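Local coordinates for hypothetical protein (Geobacillus stearothermophilus, PDB 1SFS) that is of unknown function but carries a glycoside hydrolase-like domain and may be a bacterial lysozyme, at residues V133-Y146 and A166-Q180. Numbering follows the deposited sequence.
Sequences VDAAWIAAWVETLY and AYCEAVSRNNQVAVQ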
# COMPACT_ATOMS: atom_id res chain seq x y z
N VAL A 133 -10.58 8.28 11.00
CA VAL A 133 -9.13 8.17 11.21
C VAL A 133 -8.73 9.17 12.26
O VAL A 133 -9.17 10.33 12.19
CB VAL A 133 -8.28 8.52 9.95
CG1 VAL A 133 -6.83 8.07 10.18
CG2 VAL A 133 -8.81 7.96 8.71
N ASP A 134 -7.88 8.76 13.19
CA ASP A 134 -7.34 9.73 14.11
C ASP A 134 -5.84 9.58 14.28
O ASP A 134 -5.21 8.57 13.85
CB ASP A 134 -8.09 9.75 15.44
CG ASP A 134 -7.88 8.59 16.36
OD1 ASP A 134 -8.61 8.57 17.41
OD2 ASP A 134 -7.04 7.70 16.14
N ALA A 135 -5.22 10.60 14.83
CA ALA A 135 -3.79 10.64 14.98
C ALA A 135 -3.28 9.54 15.86
O ALA A 135 -2.14 9.07 15.61
CB ALA A 135 -3.42 12.00 15.55
N ALA A 136 -4.00 9.13 16.87
CA ALA A 136 -3.53 8.07 17.76
C ALA A 136 -3.38 6.75 17.03
O ALA A 136 -2.46 5.99 17.33
CB ALA A 136 -4.45 7.93 18.98
N TRP A 137 -4.29 6.43 16.14
CA TRP A 137 -4.18 5.18 15.39
C TRP A 137 -2.92 5.17 14.53
O TRP A 137 -2.19 4.19 14.48
CB TRP A 137 -5.44 4.98 14.53
CG TRP A 137 -5.57 3.64 13.90
CD1 TRP A 137 -6.41 2.65 14.38
CD2 TRP A 137 -4.93 3.10 12.75
NE1 TRP A 137 -6.33 1.54 13.59
CE2 TRP A 137 -5.43 1.78 12.59
CE3 TRP A 137 -4.00 3.54 11.83
CZ2 TRP A 137 -5.01 0.94 11.55
CZ3 TRP A 137 -3.58 2.70 10.81
CH2 TRP A 137 -4.09 1.42 10.70
N ILE A 138 -2.68 6.28 13.83
CA ILE A 138 -1.50 6.41 12.99
C ILE A 138 -0.24 6.28 13.83
O ILE A 138 0.71 5.57 13.43
CB ILE A 138 -1.53 7.70 12.19
CG1 ILE A 138 -2.68 7.71 11.20
CG2 ILE A 138 -0.19 7.95 11.49
CD1 ILE A 138 -2.86 8.95 10.40
N ALA A 139 -0.18 6.94 14.97
CA ALA A 139 0.94 6.80 15.87
C ALA A 139 1.17 5.35 16.25
O ALA A 139 2.31 4.88 16.24
CB ALA A 139 0.72 7.64 17.14
N ALA A 140 0.10 4.64 16.62
CA ALA A 140 0.26 3.24 17.02
C ALA A 140 0.75 2.39 15.87
O ALA A 140 1.55 1.47 16.08
CB ALA A 140 -1.08 2.70 17.54
N TRP A 141 0.24 2.61 14.68
CA TRP A 141 0.72 1.84 13.51
C TRP A 141 2.20 1.98 13.35
O TRP A 141 2.96 1.02 13.23
CB TRP A 141 -0.11 2.28 12.30
CG TRP A 141 0.32 1.62 11.00
CD1 TRP A 141 1.07 2.17 10.04
CD2 TRP A 141 -0.04 0.31 10.55
NE1 TRP A 141 1.27 1.28 9.00
CE2 TRP A 141 0.59 0.15 9.29
CE3 TRP A 141 -0.83 -0.72 11.06
CZ2 TRP A 141 0.46 -1.04 8.56
CZ3 TRP A 141 -0.95 -1.87 10.31
CH2 TRP A 141 -0.31 -2.01 9.08
N VAL A 142 2.66 3.25 13.35
CA VAL A 142 4.08 3.53 13.19
C VAL A 142 4.90 2.97 14.34
O VAL A 142 5.92 2.29 14.15
CB VAL A 142 4.26 5.06 13.06
CG1 VAL A 142 5.72 5.46 13.16
CG2 VAL A 142 3.66 5.53 11.74
N GLU A 143 4.54 3.25 15.60
CA GLU A 143 5.37 2.90 16.75
C GLU A 143 5.39 1.41 16.96
O GLU A 143 6.41 0.84 17.40
CB GLU A 143 4.92 3.63 18.02
CG GLU A 143 5.01 5.13 18.01
CD GLU A 143 4.48 5.79 19.28
OE1 GLU A 143 3.61 6.64 19.14
OE2 GLU A 143 5.13 5.51 20.35
N THR A 144 4.28 0.72 16.71
CA THR A 144 4.24 -0.69 16.93
C THR A 144 5.09 -1.44 15.92
O THR A 144 5.71 -2.47 16.23
CB THR A 144 2.78 -1.19 16.89
OG1 THR A 144 2.02 -0.46 17.84
CG2 THR A 144 2.64 -2.68 17.25
N LEU A 145 5.14 -0.92 14.69
CA LEU A 145 5.94 -1.57 13.66
C LEU A 145 7.44 -1.45 13.95
O LEU A 145 8.17 -2.38 13.64
CB LEU A 145 5.63 -1.02 12.27
CG LEU A 145 4.36 -1.64 11.65
CD1 LEU A 145 4.23 -1.30 10.16
CD2 LEU A 145 4.35 -3.09 11.80
N TYR A 146 7.91 -0.35 14.50
CA TYR A 146 9.37 -0.08 14.55
C TYR A 146 10.18 -1.25 15.09
O TYR A 146 11.14 -1.63 14.40
CB TYR A 146 9.68 1.18 15.35
CG TYR A 146 11.13 1.57 15.19
CD1 TYR A 146 11.61 2.28 14.10
CD2 TYR A 146 12.02 1.19 16.18
CE1 TYR A 146 12.94 2.63 13.97
CE2 TYR A 146 13.35 1.55 16.07
CZ TYR A 146 13.80 2.27 14.96
OH TYR A 146 15.12 2.58 14.95
N ALA A 166 -5.28 13.87 10.40
CA ALA A 166 -4.80 12.92 11.38
C ALA A 166 -3.30 12.69 11.25
O ALA A 166 -2.57 12.63 12.23
CB ALA A 166 -5.58 11.61 11.25
N TYR A 167 -2.85 12.51 10.00
CA TYR A 167 -1.47 12.31 9.72
C TYR A 167 -0.64 13.50 10.15
O TYR A 167 0.39 13.37 10.79
CB TYR A 167 -1.28 11.99 8.19
CG TYR A 167 0.17 11.92 7.81
CD1 TYR A 167 0.95 10.78 8.04
CD2 TYR A 167 0.79 13.04 7.25
CE1 TYR A 167 2.30 10.77 7.70
CE2 TYR A 167 2.13 13.03 6.96
CZ TYR A 167 2.88 11.90 7.16
OH TYR A 167 4.24 11.87 6.90
N CYS A 168 -1.08 14.71 9.77
CA CYS A 168 -0.28 15.91 10.11
C CYS A 168 -0.26 16.13 11.63
O CYS A 168 0.79 16.54 12.15
CB CYS A 168 -0.73 17.10 9.35
SG CYS A 168 -0.36 16.97 7.55
N GLU A 169 -1.35 15.83 12.35
CA GLU A 169 -1.30 15.91 13.80
C GLU A 169 -0.32 14.90 14.33
O GLU A 169 0.49 15.19 15.24
CB GLU A 169 -2.68 15.70 14.39
CG GLU A 169 -2.67 15.56 15.88
CD GLU A 169 -4.00 15.30 16.54
OE1 GLU A 169 -3.98 15.02 17.80
OE2 GLU A 169 -5.05 15.43 15.87
N ALA A 170 -0.35 13.67 13.82
CA ALA A 170 0.59 12.65 14.30
C ALA A 170 2.02 13.08 14.09
O ALA A 170 2.89 12.87 14.96
CB ALA A 170 0.30 11.33 13.61
N VAL A 171 2.35 13.66 12.95
CA VAL A 171 3.70 14.16 12.66
C VAL A 171 4.09 15.27 13.62
O VAL A 171 5.23 15.31 14.08
CB VAL A 171 3.80 14.63 11.22
CG1 VAL A 171 5.10 15.39 10.96
CG2 VAL A 171 3.67 13.48 10.25
N SER A 172 3.20 16.18 13.90
CA SER A 172 3.52 17.25 14.85
C SER A 172 3.83 16.65 16.21
O SER A 172 4.79 17.07 16.89
CB SER A 172 2.33 18.19 14.86
OG SER A 172 2.43 19.12 15.92
N ARG A 173 3.07 15.67 16.64
CA ARG A 173 3.27 15.07 17.95
C ARG A 173 4.54 14.22 18.03
O ARG A 173 5.13 14.09 19.09
CB ARG A 173 2.07 14.22 18.33
CG ARG A 173 0.78 14.99 18.57
CD ARG A 173 -0.35 13.99 18.80
NE ARG A 173 -1.62 14.54 19.23
CZ ARG A 173 -1.95 14.78 20.49
NH1 ARG A 173 -1.12 14.54 21.50
NH2 ARG A 173 -3.14 15.26 20.67
N ASN A 174 4.97 13.66 16.90
CA ASN A 174 6.15 12.81 16.85
C ASN A 174 6.70 12.86 15.44
O ASN A 174 6.14 12.19 14.54
CB ASN A 174 5.84 11.40 17.27
CG ASN A 174 7.06 10.46 17.21
OD1 ASN A 174 8.20 10.93 16.99
ND2 ASN A 174 6.84 9.21 17.41
N ASN A 175 7.80 13.56 15.23
CA ASN A 175 8.31 13.70 13.90
C ASN A 175 8.70 12.38 13.26
O ASN A 175 8.79 12.30 12.06
CB ASN A 175 9.51 14.66 13.94
CG ASN A 175 9.96 14.90 12.51
OD1 ASN A 175 9.19 15.53 11.75
ND2 ASN A 175 11.15 14.42 12.26
N GLN A 176 8.96 11.33 14.05
CA GLN A 176 9.24 10.01 13.47
C GLN A 176 8.12 9.48 12.60
O GLN A 176 8.38 8.61 11.75
CB GLN A 176 9.56 9.00 14.56
CG GLN A 176 10.92 9.32 15.15
CD GLN A 176 12.04 9.04 14.20
OE1 GLN A 176 12.03 8.20 13.31
NE2 GLN A 176 13.08 9.83 14.38
N VAL A 177 6.89 9.95 12.76
CA VAL A 177 5.83 9.52 11.84
C VAL A 177 6.23 9.91 10.43
O VAL A 177 6.05 9.12 9.47
CB VAL A 177 4.48 10.09 12.30
CG1 VAL A 177 3.42 9.84 11.23
CG2 VAL A 177 4.08 9.51 13.65
N ALA A 178 6.74 11.12 10.23
CA ALA A 178 7.13 11.59 8.91
C ALA A 178 8.40 10.91 8.46
O ALA A 178 8.59 10.72 7.25
CB ALA A 178 7.31 13.08 8.89
N VAL A 179 9.33 10.59 9.35
CA VAL A 179 10.56 9.94 8.98
C VAL A 179 10.28 8.51 8.52
O VAL A 179 10.79 8.06 7.49
CB VAL A 179 11.57 9.95 10.15
CG1 VAL A 179 12.83 9.19 9.79
CG2 VAL A 179 11.90 11.39 10.55
N GLN A 180 9.53 7.78 9.30
CA GLN A 180 9.35 6.34 9.09
C GLN A 180 8.26 6.03 8.11
O GLN A 180 8.38 5.07 7.33
CB GLN A 180 9.04 5.62 10.42
CG GLN A 180 10.13 5.78 11.51
CD GLN A 180 11.50 5.30 11.16
OE1 GLN A 180 11.59 4.29 10.47
NE2 GLN A 180 12.52 5.94 11.66
O HOH W 1 -6.75 13.11 15.05
O HOH W 2 4.09 8.46 16.97
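I138 of helix 135-145 fits as a knob into a hole formed by A166, Y167 and A170 of helix 166-173 and V177 of helix 176-180, an apolar helix-helix contact on the outside of the beta/alpha fold. Strand 151-156 runs between the two segments in sequence and pairs with strand 122-126, so these are successive helices of a parallel beta-alpha arrangement. Helices 135-145 and 166-173 cross at -61°, with their axes 8.2 Å apart at closest approach. Such closeness is possible because alanines line the crossing: A135 CB lies 3.5 Å from A166 O, and A170 CB sits against A135 O. With its CG1 anti to the carbonyl carbon and chi2 extended at 177°, I138 sends CD1 to within 3.6 Å of Y167 N, while its CG2 branch meets A170 CB and V177 CG1. V142 carries the apolar seam on to V177, its CG2 4.3 Å from V177 CG1. Farther along, the Y146 ring meets the Q180 amide obliquely, their planes 84° apart; Q180 NE2 is tied almost straight to Q176 OE1 at 2.8 Å, which fixes the turn of that amide.

Polar links run through water. One water accepts from A135 N, in the first turn of its helix, and donates to E169 OE2; in one conformer of E143 a second water probably joins E143 OE1 to N174 ND2. The extended E169 chain lies against A135 CB, and R173 grips E169 OE1 side-on through NE (2.8 Å) and NH2. With E169 cut back to alanine, R173 would probably lose its salt-bridge partner one turn away and the water on A135 N its carboxylate acceptor. The chemistry thus implies an interface held by close apolar fit, with the charged and water-bridged groups, E169 among them, lying mostly toward its edge.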